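Local atomic coordinates of rhamnonate dehydratase (Gibberella zeae PH-1, PDB entry 3FXG), a protein that probably dehydrates rhamnonate, as a magnesium-binding lyase of the enolase superfamily. Residues A[60-72]-A[80-93]. Residues are numbered along the deposited sequence; the frame is centred on the assembly and turned at random.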
loop_
_atom_site.group_PDB
_atom_site.type_symbol
_atom_site.label_atom_id
_atom_site.label_comp_id
_atom_site.label_asym_id
_atom_site.label_seq_id
_atom_site.Cartn_x
_atom_site.Cartn_y
_atom_site.Cartn_z
ATOM N N GLY A 60 30.770 -28.653 7.382
ATOM C CA GLY A 60 31.760 -27.587 7.360
ATOM C C GLY A 60 31.631 -26.327 8.197
ATOM O O GLY A 60 32.267 -25.327 7.875
ATOM N N ILE A 61 30.852 -26.351 9.272
ATOM C CA ILE A 61 30.707 -25.147 10.086
ATOM C C ILE A 61 32.054 -24.655 10.635
ATOM O O ILE A 61 32.205 -23.484 10.985
ATOM C CB ILE A 61 29.738 -25.384 11.268
ATOM C CG1 ILE A 61 29.256 -24.040 11.820
ATOM C CG2 ILE A 61 30.442 -26.183 12.370
ATOM C CD1 ILE A 61 28.128 -24.158 12.835
ATOM N N ASN A 62 33.034 -25.549 10.683
ATOM C CA ASN A 62 34.356 -25.222 11.213
ATOM C C ASN A 62 35.430 -25.141 10.128
ATOM O O ASN A 62 36.625 -25.130 10.427
ATOM C CB ASN A 62 34.759 -26.291 12.230
ATOM C CG ASN A 62 34.921 -27.662 11.594
ATOM O OD1 ASN A 62 34.245 -27.988 10.612
ATOM N ND2 ASN A 62 35.809 -28.476 12.152
ATOM N N VAL A 63 35.008 -25.065 8.871
ATOM C CA VAL A 63 35.951 -25.039 7.757
ATOM C C VAL A 63 36.917 -23.856 7.675
ATOM O O VAL A 63 38.050 -24.016 7.219
ATOM C CB VAL A 63 35.198 -25.150 6.402
ATOM C CG1 VAL A 63 34.443 -23.858 6.108
ATOM C CG2 VAL A 63 36.180 -25.471 5.288
ATOM N N LEU A 64 36.493 -22.677 8.113
ATOM C CA LEU A 64 37.350 -21.494 8.023
ATOM C C LEU A 64 38.458 -21.369 9.064
ATOM O O LEU A 64 39.598 -21.062 8.723
ATOM C CB LEU A 64 36.492 -20.224 8.051
ATOM C CG LEU A 64 35.536 -20.069 6.865
ATOM C CD1 LEU A 64 34.700 -18.815 7.034
ATOM C CD2 LEU A 64 36.338 -20.010 5.576
ATOM N N GLY A 65 38.129 -21.596 10.328
ATOM C CA GLY A 65 39.133 -21.464 11.369
ATOM C C GLY A 65 39.224 -20.016 11.816
ATOM O O GLY A 65 38.496 -19.156 11.314
ATOM N N SER A 66 40.124 -19.739 12.753
ATOM C CA SER A 66 40.290 -18.387 13.277
ATOM C C SER A 66 41.575 -17.736 12.777
ATOM O O SER A 66 42.508 -18.425 12.367
ATOM C CB SER A 66 40.322 -18.425 14.805
ATOM O OG SER A 66 39.207 -19.122 15.329
ATOM N N PHE A 67 41.612 -16.407 12.803
ATOM C CA PHE A 67 42.800 -15.666 12.399
ATOM C C PHE A 67 42.955 -14.444 13.296
ATOM O O PHE A 67 42.014 -14.049 13.991
ATOM C CB PHE A 67 42.739 -15.273 10.905
ATOM C CG PHE A 67 41.839 -14.101 10.589
ATOM C CD1 PHE A 67 42.384 -12.886 10.173
ATOM C CD2 PHE A 67 40.454 -14.229 10.637
ATOM C CE1 PHE A 67 41.561 -11.814 9.803
ATOM C CE2 PHE A 67 39.621 -13.165 10.270
ATOM C CZ PHE A 67 40.177 -11.957 9.852
ATOM N N LEU A 68 44.154 -13.874 13.307
ATOM C CA LEU A 68 44.446 -12.708 14.129
ATOM C C LEU A 68 45.093 -11.625 13.286
ATOM O O LEU A 68 45.926 -11.904 12.424
ATOM C CB LEU A 68 45.403 -13.085 15.266
ATOM C CG LEU A 68 45.885 -11.939 16.161
ATOM C CD1 LEU A 68 44.852 -11.669 17.238
ATOM C CD2 LEU A 68 47.217 -12.303 16.803
ATOM N N VAL A 69 44.712 -10.383 13.544
ATOM C CA VAL A 69 45.277 -9.256 12.823
ATOM C C VAL A 69 45.970 -8.326 13.808
ATOM O O VAL A 69 45.430 -8.027 14.873
ATOM C CB VAL A 69 44.180 -8.463 12.076
ATOM C CG1 VAL A 69 44.749 -7.158 11.540
ATOM C CG2 VAL A 69 43.616 -9.303 10.938
ATOM N N GLU A 70 47.173 -7.886 13.459
ATOM C CA GLU A 70 47.911 -6.953 14.300
ATOM C C GLU A 70 48.194 -5.709 13.471
ATOM O O GLU A 70 48.641 -5.807 12.329
ATOM C CB GLU A 70 49.248 -7.543 14.769
ATOM C CG GLU A 70 49.156 -8.794 15.631
ATOM C CD GLU A 70 50.504 -9.176 16.235
ATOM O OE1 GLU A 70 51.508 -9.174 15.494
ATOM O OE2 GLU A 70 50.562 -9.483 17.444
ATOM N N ILE A 71 47.918 -4.541 14.037
ATOM C CA ILE A 71 48.185 -3.292 13.342
ATOM C C ILE A 71 49.137 -2.497 14.229
ATOM O O ILE A 71 48.798 -2.152 15.359
ATOM C CB ILE A 71 46.891 -2.491 13.100
ATOM C CG1 ILE A 71 45.940 -3.308 12.221
ATOM C CG2 ILE A 71 47.218 -1.154 12.431
ATOM C CD1 ILE A 71 44.583 -2.648 11.999
ATOM N N GLU A 72 50.335 -2.236 13.722
ATOM C CA GLU A 72 51.337 -1.505 14.489
ATOM C C GLU A 72 51.450 -0.062 14.031
ATOM O O GLU A 72 51.549 0.211 12.834
ATOM C CB GLU A 72 52.702 -2.185 14.365
ATOM C CG GLU A 72 53.759 -1.599 15.289
ATOM C CD GLU A 72 55.070 -2.353 15.227
ATOM O OE1 GLU A 72 55.036 -3.600 15.247
ATOM O OE2 GLU A 72 56.132 -1.699 15.170
ATOM N N PHE A 80 45.172 -5.155 18.064
ATOM C CA PHE A 80 44.872 -6.419 17.414
ATOM C C PHE A 80 43.453 -6.903 17.685
ATOM O O PHE A 80 42.764 -6.391 18.568
ATOM C CB PHE A 80 45.894 -7.490 17.837
ATOM C CG PHE A 80 46.011 -7.671 19.326
ATOM C CD1 PHE A 80 45.003 -8.298 20.051
ATOM C CD2 PHE A 80 47.140 -7.218 20.005
ATOM C CE1 PHE A 80 45.115 -8.473 21.434
ATOM C CE2 PHE A 80 47.261 -7.387 21.388
ATOM C CZ PHE A 80 46.244 -8.016 22.101
ATOM N N ALA A 81 43.022 -7.885 16.905
ATOM C CA ALA A 81 41.690 -8.458 17.050
ATOM C C ALA A 81 41.664 -9.820 16.375
ATOM O O ALA A 81 42.476 -10.099 15.493
ATOM C CB ALA A 81 40.652 -7.538 16.422
ATOM N N THR A 82 40.732 -10.668 16.793
ATOM C CA THR A 82 40.615 -12.000 16.224
ATOM C C THR A 82 39.219 -12.200 15.646
ATOM O O THR A 82 38.290 -11.454 15.964
ATOM C CB THR A 82 40.890 -13.085 17.297
ATOM O OG1 THR A 82 40.911 -14.380 16.684
ATOM C CG2 THR A 82 39.810 -13.059 18.372
ATOM N N GLY A 83 39.083 -13.206 14.791
ATOM C CA GLY A 83 37.801 -13.501 14.182
ATOM C C GLY A 83 37.893 -14.798 13.409
ATOM O O GLY A 83 38.951 -15.425 13.372
ATOM N N PHE A 84 36.791 -15.220 12.800
ATOM C CA PHE A 84 36.813 -16.445 12.020
ATOM C C PHE A 84 37.109 -16.022 10.587
ATOM O O PHE A 84 36.796 -14.901 10.195
ATOM C CB PHE A 84 35.470 -17.189 12.143
ATOM C CG PHE A 84 34.441 -16.802 11.113
ATOM C CD1 PHE A 84 34.060 -15.475 10.933
ATOM C CD2 PHE A 84 33.823 -17.783 10.339
ATOM C CE1 PHE A 84 33.080 -15.132 10.000
ATOM C CE2 PHE A 84 32.842 -17.448 9.405
ATOM C CZ PHE A 84 32.470 -16.119 9.236
ATOM N N GLY A 85 37.733 -16.903 9.814
ATOM C CA GLY A 85 38.068 -16.568 8.442
ATOM C C GLY A 85 39.308 -17.323 8.009
ATOM O O GLY A 85 39.489 -17.619 6.832
ATOM N N GLY A 86 40.173 -17.608 8.978
ATOM C CA GLY A 86 41.386 -18.364 8.723
ATOM C C GLY A 86 42.253 -17.934 7.557
ATOM O O GLY A 86 42.418 -16.743 7.304
ATOM N N PRO A 87 42.824 -18.900 6.820
ATOM C CA PRO A 87 43.693 -18.647 5.666
ATOM C C PRO A 87 43.137 -17.697 4.601
ATOM O O PRO A 87 43.791 -16.723 4.234
ATOM C CB PRO A 87 43.956 -20.051 5.122
ATOM C CG PRO A 87 43.925 -20.892 6.352
ATOM C CD PRO A 87 42.716 -20.345 7.082
ATOM N N PRO A 88 41.925 -17.964 4.087
ATOM C CA PRO A 88 41.396 -17.053 3.065
ATOM C C PRO A 88 41.250 -15.614 3.559
ATOM O O PRO A 88 41.406 -14.665 2.788
ATOM C CB PRO A 88 40.065 -17.700 2.676
ATOM C CG PRO A 88 39.656 -18.434 3.922
ATOM C CD PRO A 88 40.960 -19.035 4.394
ATOM N N ALA A 89 40.965 -15.455 4.847
ATOM C CA ALA A 89 40.820 -14.130 5.435
ATOM C C ALA A 89 42.173 -13.426 5.417
ATOM O O ALA A 89 42.272 -12.262 5.021
ATOM C CB ALA A 89 40.303 -14.240 6.867
ATOM N N CYS A 90 43.216 -14.140 5.839
ATOM C CA CYS A 90 44.561 -13.572 5.869
ATOM C C CYS A 90 45.045 -13.201 4.478
ATOM O O CYS A 90 45.741 -12.202 4.303
ATOM C CB CYS A 90 45.550 -14.559 6.498
ATOM S SG CYS A 90 45.272 -14.863 8.255
ATOM N N TRP A 91 44.678 -14.009 3.489
ATOM C CA TRP A 91 45.082 -13.749 2.111
ATOM C C TRP A 91 44.518 -12.401 1.668
ATOM O O TRP A 91 45.224 -11.588 1.072
ATOM C CB TRP A 91 44.557 -14.850 1.191
ATOM C CG TRP A 91 45.172 -14.848 -0.175
ATOM C CD1 TRP A 91 46.267 -15.557 -0.585
ATOM C CD2 TRP A 91 44.724 -14.105 -1.316
ATOM N NE1 TRP A 91 46.525 -15.307 -1.911
ATOM C CE2 TRP A 91 45.594 -14.420 -2.385
ATOM C CE3 TRP A 91 43.670 -13.205 -1.539
ATOM C CZ2 TRP A 91 45.444 -13.865 -3.665
ATOM C CZ3 TRP A 91 43.519 -12.651 -2.812
ATOM C CH2 TRP A 91 44.404 -12.987 -3.860
ATOM N N LEU A 92 43.244 -12.169 1.970
ATOM C CA LEU A 92 42.586 -10.919 1.595
ATOM C C LEU A 92 43.159 -9.716 2.337
ATOM O O LEU A 92 43.342 -8.647 1.751
ATOM C CB LEU A 92 41.080 -11.024 1.850
ATOM C CG LEU A 92 40.330 -12.009 0.948
ATOM C CD1 LEU A 92 38.906 -12.190 1.453
ATOM C CD2 LEU A 92 40.329 -11.494 -0.485
ATOM N N VAL A 93 43.443 -9.891 3.624
ATOM C CA VAL A 93 44.003 -8.814 4.430
ATOM C C VAL A 93 45.183 -8.146 3.727
ATOM O O VAL A 93 45.212 -6.927 3.552
ATOM C CB VAL A 93 44.509 -9.333 5.802
ATOM C CG1 VAL A 93 45.348 -8.261 6.482
ATOM C CG2 VAL A 93 43.331 -9.721 6.689
#
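The antiparallel hairpin of strands 66-73 and 78-84, with helix 86-101 packed on the face carrying F67 and V69, belongs to the N-terminal capping domain of the enolase superfamily. F67 with G83 and V69 with A81 form hydrogen-bonded pairs; F67 N reaches G83 O at 2.9 Å and V69 N reaches A81 O at 3.0 Å. F67 O is gripped twice: G83 N donates in the carbonyl plane, whereas T82 OG1, 2.9 Å from F67 O, stands above that plane. T82 OG1 also bonds G26 N. Past the pairing, G85 N donates to G65 O at 2.8 Å, and G85 and G86 take positive phi values as the chain swings into the helix. There chi1 of F67, 77°, sets CG between backbone N and carbonyl carbon and turns the ring toward the helix, bringing A89 CB over one face, 3.6 Å from the F67 centroid and 11° off the normal, in a CH-pi contact. F84 O lies at the ring edge, 3.3 Å from F67 CE2. C90 SG approaches the same ring obliquely, V93 CG2 lies near F67 CE1, and V135 of helix 128-148 adds packing. Beside the G65-G85 bond, L64 CD1 meets F84 CE2 at 3.3 Å, while W301 packs against the F84 ring. Strand pairing thus fixes the hairpin's register, while apolar contacts around F67 seat the helix against it.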